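Local coordinates for protein nicotinate phosphoribosyltransferase (Vibrio cholerae, PDB 4HL7) that probably catalyses the ATP-dependent formation of nicotinate beta-D-ribonucleotide from nicotinate and phosphoribosyl diphosphate, a step of NAD(+) biosynthesis, at residues 230-235 / 268-273; 243-248 / 277-282; 250-255 / 286-291; 32-37 / 236-241. All coordinates share one frame; numbering follows the deposited sequence.

Contact 1. Residues 230-235 / 268-273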
# COMPACT_ATOMS: atom_id res chain seq x y z
N ILE A 230 -5.30 4.35 -5.34
CA ILE A 230 -6.38 4.17 -4.37
C ILE A 230 -6.20 2.79 -3.78
O ILE A 230 -6.04 1.82 -4.54
CB ILE A 230 -7.71 4.22 -5.09
CG1 ILE A 230 -7.77 5.52 -5.92
CG2 ILE A 230 -8.89 4.17 -4.10
CD1 ILE A 230 -8.87 5.45 -6.98
N ALA A 231 -6.30 2.65 -2.47
CA ALA A 231 -6.08 1.33 -1.86
C ALA A 231 -7.38 0.54 -1.86
O ALA A 231 -8.48 1.12 -2.07
CB ALA A 231 -5.58 1.48 -0.43
N HIS A 232 -7.26 -0.78 -1.73
CA HIS A 232 -8.45 -1.69 -1.70
C HIS A 232 -9.48 -1.28 -0.64
O HIS A 232 -10.66 -1.42 -0.84
CB HIS A 232 -8.03 -3.12 -1.36
CG HIS A 232 -7.16 -3.72 -2.42
ND1 HIS A 232 -5.85 -3.85 -2.25
CD2 HIS A 232 -7.47 -4.17 -3.71
CE1 HIS A 232 -5.30 -4.36 -3.41
NE2 HIS A 232 -6.30 -4.55 -4.29
N GLU A 233 -9.01 -0.73 0.48
CA GLU A 233 -9.96 -0.39 1.58
C GLU A 233 -11.02 0.56 1.20
O GLU A 233 -12.09 0.48 1.73
CB GLU A 233 -9.21 0.16 2.85
CG GLU A 233 -8.67 1.51 2.68
CD GLU A 233 -8.10 2.08 4.00
OE1 GLU A 233 -8.89 2.40 4.95
OE2 GLU A 233 -6.86 2.30 4.00
N TRP A 234 -10.77 1.44 0.21
CA TRP A 234 -11.82 2.34 -0.24
C TRP A 234 -12.96 1.52 -0.88
O TRP A 234 -14.17 1.67 -0.58
CB TRP A 234 -11.20 3.31 -1.25
CG TRP A 234 -12.17 4.25 -1.91
CD1 TRP A 234 -12.54 4.28 -3.24
CD2 TRP A 234 -12.88 5.35 -1.27
NE1 TRP A 234 -13.40 5.35 -3.49
CE2 TRP A 234 -13.65 6.01 -2.33
CE3 TRP A 234 -12.94 5.85 0.03
CZ2 TRP A 234 -14.43 7.12 -2.08
CZ3 TRP A 234 -13.76 6.98 0.29
CH2 TRP A 234 -14.46 7.62 -0.75
N PHE A 235 -12.58 0.54 -1.69
CA PHE A 235 -13.62 -0.32 -2.35
C PHE A 235 -14.29 -1.28 -1.35
O PHE A 235 -15.52 -1.55 -1.41
CB PHE A 235 -12.92 -1.10 -3.46
CG PHE A 235 -12.33 -0.18 -4.50
CD1 PHE A 235 -11.04 0.29 -4.39
CD2 PHE A 235 -13.12 0.31 -5.52
CE1 PHE A 235 -10.54 1.21 -5.31
CE2 PHE A 235 -12.62 1.26 -6.43
CZ PHE A 235 -11.32 1.68 -6.32
N THR A 268 -7.71 -3.34 -9.42
CA THR A 268 -8.75 -4.07 -10.15
C THR A 268 -9.17 -5.34 -9.47
O THR A 268 -10.14 -6.04 -9.94
CB THR A 268 -8.25 -4.41 -11.60
OG1 THR A 268 -7.16 -5.34 -11.47
CG2 THR A 268 -7.77 -3.19 -12.30
N ASP A 269 -8.51 -5.67 -8.35
CA ASP A 269 -8.69 -6.98 -7.77
C ASP A 269 -9.26 -6.97 -6.34
O ASP A 269 -9.04 -7.90 -5.58
CB ASP A 269 -7.32 -7.76 -7.76
CG ASP A 269 -6.26 -7.10 -6.86
OD1 ASP A 269 -6.29 -5.86 -6.65
OD2 ASP A 269 -5.35 -7.84 -6.37
N THR A 270 -10.04 -5.97 -5.99
CA THR A 270 -10.74 -6.06 -4.72
C THR A 270 -11.68 -7.26 -4.77
O THR A 270 -11.84 -8.03 -3.81
CB THR A 270 -11.58 -4.82 -4.47
OG1 THR A 270 -10.75 -3.64 -4.47
CG2 THR A 270 -12.35 -4.96 -3.10
N LEU A 271 -12.28 -7.45 -5.94
CA LEU A 271 -13.18 -8.57 -6.18
C LEU A 271 -12.49 -9.48 -7.20
O LEU A 271 -11.61 -10.26 -6.80
CB LEU A 271 -14.55 -8.06 -6.70
CG LEU A 271 -15.18 -7.11 -5.66
CD1 LEU A 271 -16.40 -6.43 -6.24
CD2 LEU A 271 -15.62 -7.90 -4.41
N THR A 272 -12.85 -9.39 -8.49
CA THR A 272 -12.07 -10.13 -9.53
C THR A 272 -11.93 -9.21 -10.76
O THR A 272 -12.69 -8.27 -10.92
CB THR A 272 -12.71 -11.39 -9.99
OG1 THR A 272 -14.00 -11.08 -10.56
CG2 THR A 272 -12.85 -12.44 -8.79
N ILE A 273 -11.05 -9.58 -11.68
CA ILE A 273 -10.92 -8.79 -12.92
C ILE A 273 -12.25 -8.76 -13.69
O ILE A 273 -12.65 -7.67 -14.18
CB ILE A 273 -9.76 -9.28 -13.80
CG1 ILE A 273 -9.47 -8.31 -14.98
CG2 ILE A 273 -10.03 -10.69 -14.31
CD1 ILE A 273 -9.26 -6.87 -14.58

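Contact 2. Residues 243-248 / 277-282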
# COMPACT_ATOMS: atom_id res chain seq x y z
N ASN A 243 -25.23 -1.09 -1.32
CA ASN A 243 -25.44 -2.49 -1.50
C ASN A 243 -24.16 -3.15 -2.00
O ASN A 243 -23.40 -2.54 -2.74
CB ASN A 243 -26.60 -2.78 -2.49
CG ASN A 243 -26.94 -4.26 -2.50
OD1 ASN A 243 -26.45 -5.02 -3.37
ND2 ASN A 243 -27.69 -4.70 -1.45
N GLU A 244 -23.88 -4.38 -1.56
CA GLU A 244 -22.59 -5.03 -1.97
C GLU A 244 -22.37 -5.02 -3.51
O GLU A 244 -21.27 -4.78 -4.00
CB GLU A 244 -22.55 -6.50 -1.48
CG GLU A 244 -22.24 -6.66 0.02
CD GLU A 244 -23.52 -6.73 0.85
OE1 GLU A 244 -24.51 -6.02 0.48
OE2 GLU A 244 -23.58 -7.49 1.86
N ARG A 245 -23.43 -5.29 -4.26
CA ARG A 245 -23.23 -5.35 -5.70
C ARG A 245 -22.84 -3.99 -6.33
O ARG A 245 -22.24 -3.98 -7.43
CB ARG A 245 -24.54 -5.91 -6.36
CG ARG A 245 -24.48 -5.95 -7.87
CD ARG A 245 -23.45 -6.92 -8.39
NE ARG A 245 -23.44 -6.89 -9.87
CZ ARG A 245 -22.86 -5.94 -10.62
NH1 ARG A 245 -22.18 -4.93 -10.10
NH2 ARG A 245 -22.95 -6.02 -11.95
N ASP A 246 -23.22 -2.87 -5.69
CA ASP A 246 -22.90 -1.54 -6.18
C ASP A 246 -21.61 -1.01 -5.61
O ASP A 246 -21.16 0.07 -6.00
CB ASP A 246 -24.04 -0.55 -5.77
CG ASP A 246 -25.35 -0.90 -6.39
OD1 ASP A 246 -25.34 -1.29 -7.59
OD2 ASP A 246 -26.38 -0.83 -5.68
N SER A 247 -21.01 -1.75 -4.67
CA SER A 247 -19.91 -1.23 -3.86
C SER A 247 -18.69 -0.72 -4.68
O SER A 247 -18.18 0.38 -4.45
CB SER A 247 -19.46 -2.29 -2.86
OG SER A 247 -18.97 -3.45 -3.52
N GLN A 248 -18.25 -1.52 -5.66
CA GLN A 248 -17.08 -1.19 -6.38
C GLN A 248 -17.37 -0.02 -7.35
O GLN A 248 -16.60 0.94 -7.48
CB GLN A 248 -16.59 -2.41 -7.13
CG GLN A 248 -15.39 -2.11 -8.01
CD GLN A 248 -14.76 -3.38 -8.54
OE1 GLN A 248 -13.60 -3.68 -8.24
NE2 GLN A 248 -15.53 -4.14 -9.28
N LEU A 277 -14.09 -5.33 -14.64
CA LEU A 277 -14.40 -4.93 -16.04
C LEU A 277 -15.87 -4.63 -16.22
O LEU A 277 -16.22 -3.73 -16.97
CB LEU A 277 -13.95 -6.02 -17.03
CG LEU A 277 -12.40 -6.15 -17.06
CD1 LEU A 277 -12.02 -7.16 -18.14
CD2 LEU A 277 -11.67 -4.84 -17.26
N ASN A 278 -16.73 -5.35 -15.51
CA ASN A 278 -18.16 -5.07 -15.60
C ASN A 278 -18.57 -3.75 -14.99
O ASN A 278 -19.58 -3.17 -15.39
CB ASN A 278 -19.01 -6.17 -14.96
CG ASN A 278 -18.99 -7.43 -15.76
OD1 ASN A 278 -18.64 -7.41 -16.96
ND2 ASN A 278 -19.37 -8.56 -15.13
N ASP A 279 -17.78 -3.26 -14.04
CA ASP A 279 -18.09 -1.96 -13.43
C ASP A 279 -17.44 -0.77 -14.13
O ASP A 279 -17.92 0.36 -14.05
CB ASP A 279 -17.68 -1.96 -11.91
CG ASP A 279 -18.65 -2.79 -11.04
OD1 ASP A 279 -19.84 -3.02 -11.42
OD2 ASP A 279 -18.22 -3.23 -9.98
N PHE A 280 -16.34 -1.04 -14.81
CA PHE A 280 -15.43 0.03 -15.30
C PHE A 280 -15.93 0.48 -16.66
O PHE A 280 -15.35 0.13 -17.69
CB PHE A 280 -14.00 -0.52 -15.35
CG PHE A 280 -12.89 0.55 -15.36
CD1 PHE A 280 -12.88 1.63 -14.45
CD2 PHE A 280 -11.82 0.42 -16.25
CE1 PHE A 280 -11.85 2.57 -14.49
CE2 PHE A 280 -10.81 1.37 -16.31
CZ PHE A 280 -10.80 2.43 -15.39
N ASN A 281 -17.08 1.22 -16.66
CA ASN A 281 -17.71 1.59 -17.91
C ASN A 281 -16.94 2.72 -18.66
O ASN A 281 -15.89 3.21 -18.24
CB ASN A 281 -19.16 1.98 -17.66
CG ASN A 281 -19.29 3.12 -16.70
OD1 ASN A 281 -18.60 4.10 -16.81
ND2 ASN A 281 -20.23 2.99 -15.74
N ARG A 282 -17.48 3.12 -19.80
CA ARG A 282 -16.73 3.97 -20.67
C ARG A 282 -16.45 5.33 -19.98
O ARG A 282 -15.32 5.87 -20.07
CB ARG A 282 -17.50 4.16 -22.02
CG ARG A 282 -16.65 4.88 -23.07
CD ARG A 282 -17.25 4.91 -24.49
NE ARG A 282 -18.22 5.97 -24.51
CZ ARG A 282 -17.87 7.25 -24.70
NH1 ARG A 282 -18.80 8.20 -24.66
NH2 ARG A 282 -16.57 7.54 -24.90
O HOH W 1 -19.81 -2.71 -7.93
O HOH W 2 -21.65 -3.78 -13.28

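Contact 3. Residues 250-255 / 286-291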
# COMPACT_ATOMS: atom_id res chain seq x y z
N VAL A 250 -19.75 2.34 -7.04
CA VAL A 250 -19.93 3.59 -6.28
C VAL A 250 -18.58 4.12 -5.79
O VAL A 250 -18.32 5.33 -5.83
CB VAL A 250 -20.92 3.43 -5.10
CG1 VAL A 250 -20.81 4.63 -4.16
CG2 VAL A 250 -22.36 3.18 -5.65
N ALA A 251 -17.71 3.21 -5.34
CA ALA A 251 -16.39 3.64 -4.85
C ALA A 251 -15.62 4.28 -6.01
O ALA A 251 -14.95 5.33 -5.84
CB ALA A 251 -15.62 2.45 -4.29
N LEU A 252 -15.70 3.67 -7.23
CA LEU A 252 -15.05 4.35 -8.39
C LEU A 252 -15.61 5.76 -8.67
O LEU A 252 -14.84 6.72 -8.88
CB LEU A 252 -15.12 3.50 -9.69
CG LEU A 252 -14.38 2.12 -9.68
CD1 LEU A 252 -14.92 1.25 -10.78
CD2 LEU A 252 -12.88 2.43 -9.88
N GLU A 253 -16.93 5.90 -8.68
CA GLU A 253 -17.55 7.18 -8.92
C GLU A 253 -17.20 8.20 -7.85
O GLU A 253 -16.94 9.36 -8.16
CB GLU A 253 -19.09 6.97 -9.01
CG GLU A 253 -19.41 6.12 -10.24
CD GLU A 253 -20.89 5.79 -10.29
OE1 GLU A 253 -21.48 5.69 -9.23
OE2 GLU A 253 -21.42 5.61 -11.39
N ARG A 254 -17.21 7.79 -6.60
CA ARG A 254 -17.06 8.74 -5.51
C ARG A 254 -15.62 9.22 -5.37
O ARG A 254 -15.39 10.30 -4.87
CB ARG A 254 -17.51 8.13 -4.20
CG ARG A 254 -19.05 8.09 -4.17
CD ARG A 254 -19.62 8.29 -2.80
NE ARG A 254 -20.81 9.17 -2.86
CZ ARG A 254 -21.48 9.58 -1.80
NH1 ARG A 254 -21.12 9.16 -0.59
NH2 ARG A 254 -22.55 10.38 -1.95
N TRP A 255 -14.65 8.44 -5.83
CA TRP A 255 -13.27 8.96 -5.85
C TRP A 255 -13.21 10.22 -6.73
O TRP A 255 -12.58 11.21 -6.40
CB TRP A 255 -12.28 7.90 -6.37
CG TRP A 255 -10.84 8.35 -6.26
CD1 TRP A 255 -10.01 8.91 -7.23
CD2 TRP A 255 -10.07 8.41 -5.02
NE1 TRP A 255 -8.76 9.25 -6.66
CE2 TRP A 255 -8.75 8.91 -5.36
CE3 TRP A 255 -10.34 8.06 -3.71
CZ2 TRP A 255 -7.75 9.08 -4.39
CZ3 TRP A 255 -9.32 8.21 -2.76
CH2 TRP A 255 -8.07 8.69 -3.11
N ASN A 286 -12.56 6.47 -19.13
CA ASN A 286 -12.00 7.70 -19.65
C ASN A 286 -11.57 8.65 -18.55
O ASN A 286 -10.53 9.26 -18.64
CB ASN A 286 -13.01 8.38 -20.56
CG ASN A 286 -12.90 7.87 -22.01
OD1 ASN A 286 -11.84 7.88 -22.59
ND2 ASN A 286 -14.01 7.40 -22.58
N ALA A 287 -12.33 8.71 -17.48
CA ALA A 287 -11.97 9.64 -16.43
C ALA A 287 -10.73 9.16 -15.64
O ALA A 287 -9.89 9.96 -15.26
CB ALA A 287 -13.14 9.81 -15.47
N TYR A 288 -10.63 7.85 -15.40
CA TYR A 288 -9.48 7.33 -14.65
C TYR A 288 -8.17 7.40 -15.47
O TYR A 288 -8.18 7.19 -16.67
CB TYR A 288 -9.76 5.89 -14.20
CG TYR A 288 -10.42 5.88 -12.85
CD1 TYR A 288 -9.69 5.55 -11.71
CD2 TYR A 288 -11.79 6.19 -12.73
CE1 TYR A 288 -10.29 5.56 -10.46
CE2 TYR A 288 -12.40 6.23 -11.46
CZ TYR A 288 -11.61 5.95 -10.34
OH TYR A 288 -12.18 5.99 -9.09
N ASP A 289 -7.06 7.70 -14.80
CA ASP A 289 -5.79 7.79 -15.43
C ASP A 289 -5.22 6.42 -15.72
O ASP A 289 -4.31 6.27 -16.55
CB ASP A 289 -4.85 8.58 -14.52
CG ASP A 289 -5.38 10.00 -14.26
OD1 ASP A 289 -5.57 10.73 -15.24
OD2 ASP A 289 -5.78 10.30 -13.10
N GLY A 290 -5.75 5.41 -15.05
CA GLY A 290 -5.24 4.07 -15.28
C GLY A 290 -5.61 3.13 -14.15
O GLY A 290 -6.50 3.45 -13.29
N VAL A 291 -4.92 2.00 -14.10
CA VAL A 291 -5.27 0.94 -13.17
C VAL A 291 -3.98 0.33 -12.59
O VAL A 291 -2.88 0.43 -13.20
CB VAL A 291 -6.09 -0.19 -13.86
CG1 VAL A 291 -7.52 0.30 -14.12
CG2 VAL A 291 -5.43 -0.66 -15.20

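Contact 4. Residues 32-37 / 236-241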
# COMPACT_ATOMS: atom_id res chain seq x y z
N HIS A 32 -14.86 14.07 3.53
CA HIS A 32 -15.91 14.70 2.75
C HIS A 32 -17.19 13.92 2.78
O HIS A 32 -18.27 14.50 3.06
CB HIS A 32 -15.41 14.88 1.30
CG HIS A 32 -16.37 15.67 0.46
ND1 HIS A 32 -16.41 17.03 0.48
CD2 HIS A 32 -17.39 15.24 -0.40
CE1 HIS A 32 -17.39 17.45 -0.35
NE2 HIS A 32 -18.01 16.35 -0.86
N PHE A 33 -17.14 12.61 2.54
CA PHE A 33 -18.36 11.79 2.33
C PHE A 33 -18.82 11.02 3.58
O PHE A 33 -20.00 10.65 3.69
CB PHE A 33 -18.14 10.78 1.16
CG PHE A 33 -18.21 11.41 -0.22
CD1 PHE A 33 -19.36 12.08 -0.61
CD2 PHE A 33 -17.16 11.26 -1.14
CE1 PHE A 33 -19.45 12.65 -1.88
CE2 PHE A 33 -17.23 11.82 -2.42
CZ PHE A 33 -18.38 12.52 -2.78
N TYR A 34 -17.87 10.67 4.43
CA TYR A 34 -18.09 9.63 5.46
C TYR A 34 -17.49 10.05 6.81
O TYR A 34 -16.85 9.26 7.49
CB TYR A 34 -17.46 8.25 5.02
CG TYR A 34 -17.96 7.81 3.67
CD1 TYR A 34 -17.06 7.52 2.64
CD2 TYR A 34 -19.32 7.63 3.45
CE1 TYR A 34 -17.52 7.18 1.35
CE2 TYR A 34 -19.82 7.31 2.20
CZ TYR A 34 -18.90 7.06 1.17
OH TYR A 34 -19.36 6.69 -0.08
N PRO A 35 -17.78 11.26 7.22
CA PRO A 35 -17.21 11.75 8.49
C PRO A 35 -17.60 10.98 9.76
O PRO A 35 -16.89 11.10 10.78
CB PRO A 35 -17.77 13.19 8.56
CG PRO A 35 -19.04 13.13 7.81
CD PRO A 35 -18.71 12.23 6.61
N ASP A 36 -18.72 10.27 9.76
CA ASP A 36 -19.17 9.51 10.95
C ASP A 36 -19.10 7.98 10.73
O ASP A 36 -19.66 7.23 11.48
CB ASP A 36 -20.58 9.89 11.34
CG ASP A 36 -20.65 11.27 11.98
OD1 ASP A 36 -19.93 11.51 12.99
OD2 ASP A 36 -21.41 12.12 11.48
N VAL A 37 -18.43 7.54 9.67
CA VAL A 37 -18.29 6.09 9.47
C VAL A 37 -17.18 5.55 10.36
O VAL A 37 -16.13 6.17 10.46
CB VAL A 37 -17.97 5.85 7.99
CG1 VAL A 37 -17.42 4.43 7.74
CG2 VAL A 37 -19.25 6.12 7.16
N MSE A 236 -13.47 -1.79 -0.42
CA MSE A 236 -14.00 -2.76 0.57
C MSE A 236 -14.96 -2.03 1.50
O MSE A 236 -16.02 -2.54 1.78
CB MSE A 236 -12.78 -3.27 1.41
CG MSE A 236 -11.98 -4.26 0.55
SE MSE A 236 -10.22 -4.51 1.44
CE MSE A 236 -10.87 -5.78 2.79
N GLY A 237 -14.59 -0.82 1.97
CA GLY A 237 -15.50 -0.07 2.87
C GLY A 237 -16.88 0.13 2.23
O GLY A 237 -17.90 0.09 2.91
N HIS A 238 -16.92 0.37 0.92
CA HIS A 238 -18.23 0.52 0.24
C HIS A 238 -19.13 -0.67 0.29
O HIS A 238 -20.34 -0.55 0.09
CB HIS A 238 -18.05 1.06 -1.20
CG HIS A 238 -17.79 2.56 -1.22
ND1 HIS A 238 -16.57 3.07 -0.96
CD2 HIS A 238 -18.67 3.65 -1.30
CE1 HIS A 238 -16.64 4.44 -0.97
NE2 HIS A 238 -17.92 4.79 -1.18
N GLN A 239 -18.58 -1.85 0.60
CA GLN A 239 -19.43 -3.06 0.82
C GLN A 239 -20.34 -2.95 2.03
O GLN A 239 -21.31 -3.70 2.17
CB GLN A 239 -18.54 -4.34 0.97
CG GLN A 239 -17.75 -4.64 -0.30
CD GLN A 239 -16.64 -5.65 -0.03
OE1 GLN A 239 -16.64 -6.28 1.01
NE2 GLN A 239 -15.67 -5.78 -0.96
N ALA A 240 -19.98 -2.07 2.93
CA ALA A 240 -20.78 -1.77 4.10
C ALA A 240 -21.70 -0.54 3.89
O ALA A 240 -22.77 -0.44 4.53
CB ALA A 240 -19.88 -1.53 5.32
N LEU A 241 -21.29 0.37 3.02
CA LEU A 241 -21.94 1.67 2.93
C LEU A 241 -23.06 1.72 1.86
O LEU A 241 -24.02 2.55 2.00
CB LEU A 241 -20.89 2.76 2.57
CG LEU A 241 -19.74 2.86 3.59
CD1 LEU A 241 -18.73 3.88 3.08
CD2 LEU A 241 -20.35 3.34 4.87

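Contact 1. Residues 230-235 / 268-273
A histidine–carboxylate hydrogen bond between H232 and D269 joins the start of helix 232-241 to the loop that follows strand 265-267, at the carboxyl end of the parallel sheet of a TIM-barrel-type fold. Loops at this end of such barrels generally form the active site, and H232 is predicted to be phosphorylated by autocatalysis, although it carries no phosphate here. The ring donates through NE2 to OD1 of D269 over 2.7 Å, with a nearly straight N-H...O angle of 166°. From the imidazole side the bond is regular, since OD1 lies almost in the ring plane. The carboxylate is used differently: NE2 stands well above its plane, and ring and carboxylate planes are turned 60° apart. D269 reaches the imidazole because its CG sits between the backbone N and the carbonyl carbon (chi1 64°), which brings the carboxylate round toward the helix. Its second oxygen, OD2, is hydrogen-bonded to OG of S295, so each carboxylate oxygen has a partner, which should hold the carboxylate in place. The H232 side chain also packs on D294 and K387 of neighbouring loops. T270 packs beside the same ring, its OG1 approaching the ring edge, near the ring plane, at 3.4 Å from CD2 of H232. The threonine also crosses F235 at about a right angle and meets the root of that side chain rather than its far end. There OG1 of T270 lies 3.5 Å from CB of F235, while the methyl CG2 of T270 comes within 3.9 Å of the same CB.

Contact 2. Residues 243-248 / 277-282
D279, near the end of helix 273-279, meets R245 and Q248 around the start of helix 247-258, joining two helices that pack on the outside of the TIM-barrel-type fold. The stronger of the two direct hydrogen bonds is straight: NE2 of Q248 donates to OD2 of D279 at 2.9 Å with an angle of 176°. Q248 keeps CG anti to its backbone N (chi1 176°) and stays extended beyond it, which carries the amide across to the acid. The oxygen lies in the amide plane and is approached on its anti side, 25° out of the carboxylate plane, with amide and carboxylate almost perpendicular.

The ionic part is looser. NH1 of R245 forms a salt bridge to the other oxygen, OD1 of D279, at 3.3 Å, and its hydrogen bond is weak; the arginine chain bends at chi2 to arrive there.

Two waters supplement these direct links. One accepts from NH2 of R245 at 2.9 Å and donates to OD1 of D279 at 2.7 Å, thus doubling the arginine link. The other ties the acid to the main chain leading into the helix, donating to the backbone O of R245 at 2.8 Å and to OD2 of D279 at 2.6 Å.

Contact 3. Residues 250-255 / 286-291
L252, in the middle of helix 247-258, and Y288, the first residue to leave helix 282-287, bring their backbones no closer than 8.9 Å between CA atoms, so the tyrosine side chain bridges the two backbones; its hydroxyl reaches the helix. OH of Y288 donates to the backbone O of L252 over 2.8 Å. The hydroxyl lies in the carbonyl plane, on a lone pair, with a C=O...O angle of 114°, and the carbonyl oxygen in turn lies near the plane of the phenol ring, at its edge. The buried hydroxyl thus has a main-chain acceptor.

Two apolar contacts accompany this bond. L252 crosses the tyrosine at about a right angle, and its CD2 branch touches the hydroxyl-bearing end of the ring, 3.8 Å from CZ of Y288. One turn on, W255 also crosses the tyrosine at about a right angle and contributes its CB, which lies 3.3 Å from OH of Y288; the indole NE1 is hydrogen-bonded to the backbone O of L263.

Within the fold, the contact joins two successive helix-strand units. Helix 247-258 precedes strand 265-267, helix 282-287 precedes strand 290-293, and the two strands are parallel neighbours in the sheet. Y288 and L252 both also touch A266 of strand 265-267, while F235 of helix 232-241 packs on L252.

Contact 4. Residues 32-37 / 236-241
Y34 and V37, just beyond helix 21-33, meet H238 and L241 of helix 232-241 by one polar and two apolar contacts. The polar one is a short hydrogen bond between OH of Y34 and NE2 of H238, 2.6 Å long. The hydroxyl lies at the edge of the imidazole, near its plane, while the two rings stand steeply inclined, 74° apart, in a pairing that is neither stack nor edge-to-face. Both partners have a second hydrogen bond: ND1 of H238 is bonded to the backbone O of W234, which should fix the rotation of the ring, and R254 is hydrogen-bonded to the phenol oxygen.

Apolar contact is carried by L241. Its CD1 methyl makes a CH-pi interaction over the Y34 face, 3.6 Å from the ring centroid and only 8° off the normal. CB of F33 covers the opposite face, so the phenol ring is clamped between two aliphatic groups. The other branch of the leucine, CD2, meets CG2 of V37 at 3.8 Å.

A type I beta turn from Y34 to V37, closed by V37 N bonding to Y34 O at 3.2 Å, presents the side chains of Y34 and V37 together. W125 packs against Y34, V37 and L241 as well. The whole is an interdomain contact, in which the turn following helix 21-33 of the N-terminal domain docks on a helix of the TIM-barrel-type domain characteristic of this phosphoribosyltransferase family.

Overall arrangement
Along the chain the order is 32-37, the consecutive helices 232-241 and 247-258, then the loops and helices between strands 265-267 and 290-293. Contacts 1, 2 and 3 interlock, since each opens before any of them closes, and their centres lie 11 to 12 Å apart within the TIM-barrel-type domain. Contact 4, its centre about 15 Å from that of contact 1, shares helix 232-241 with it and brings in the N-terminal domain. Helix 247-258 serves both contacts 2 and 3. Two consecutive helices thus connect the interdomain contact with the surroundings of the predicted phosphohistidine.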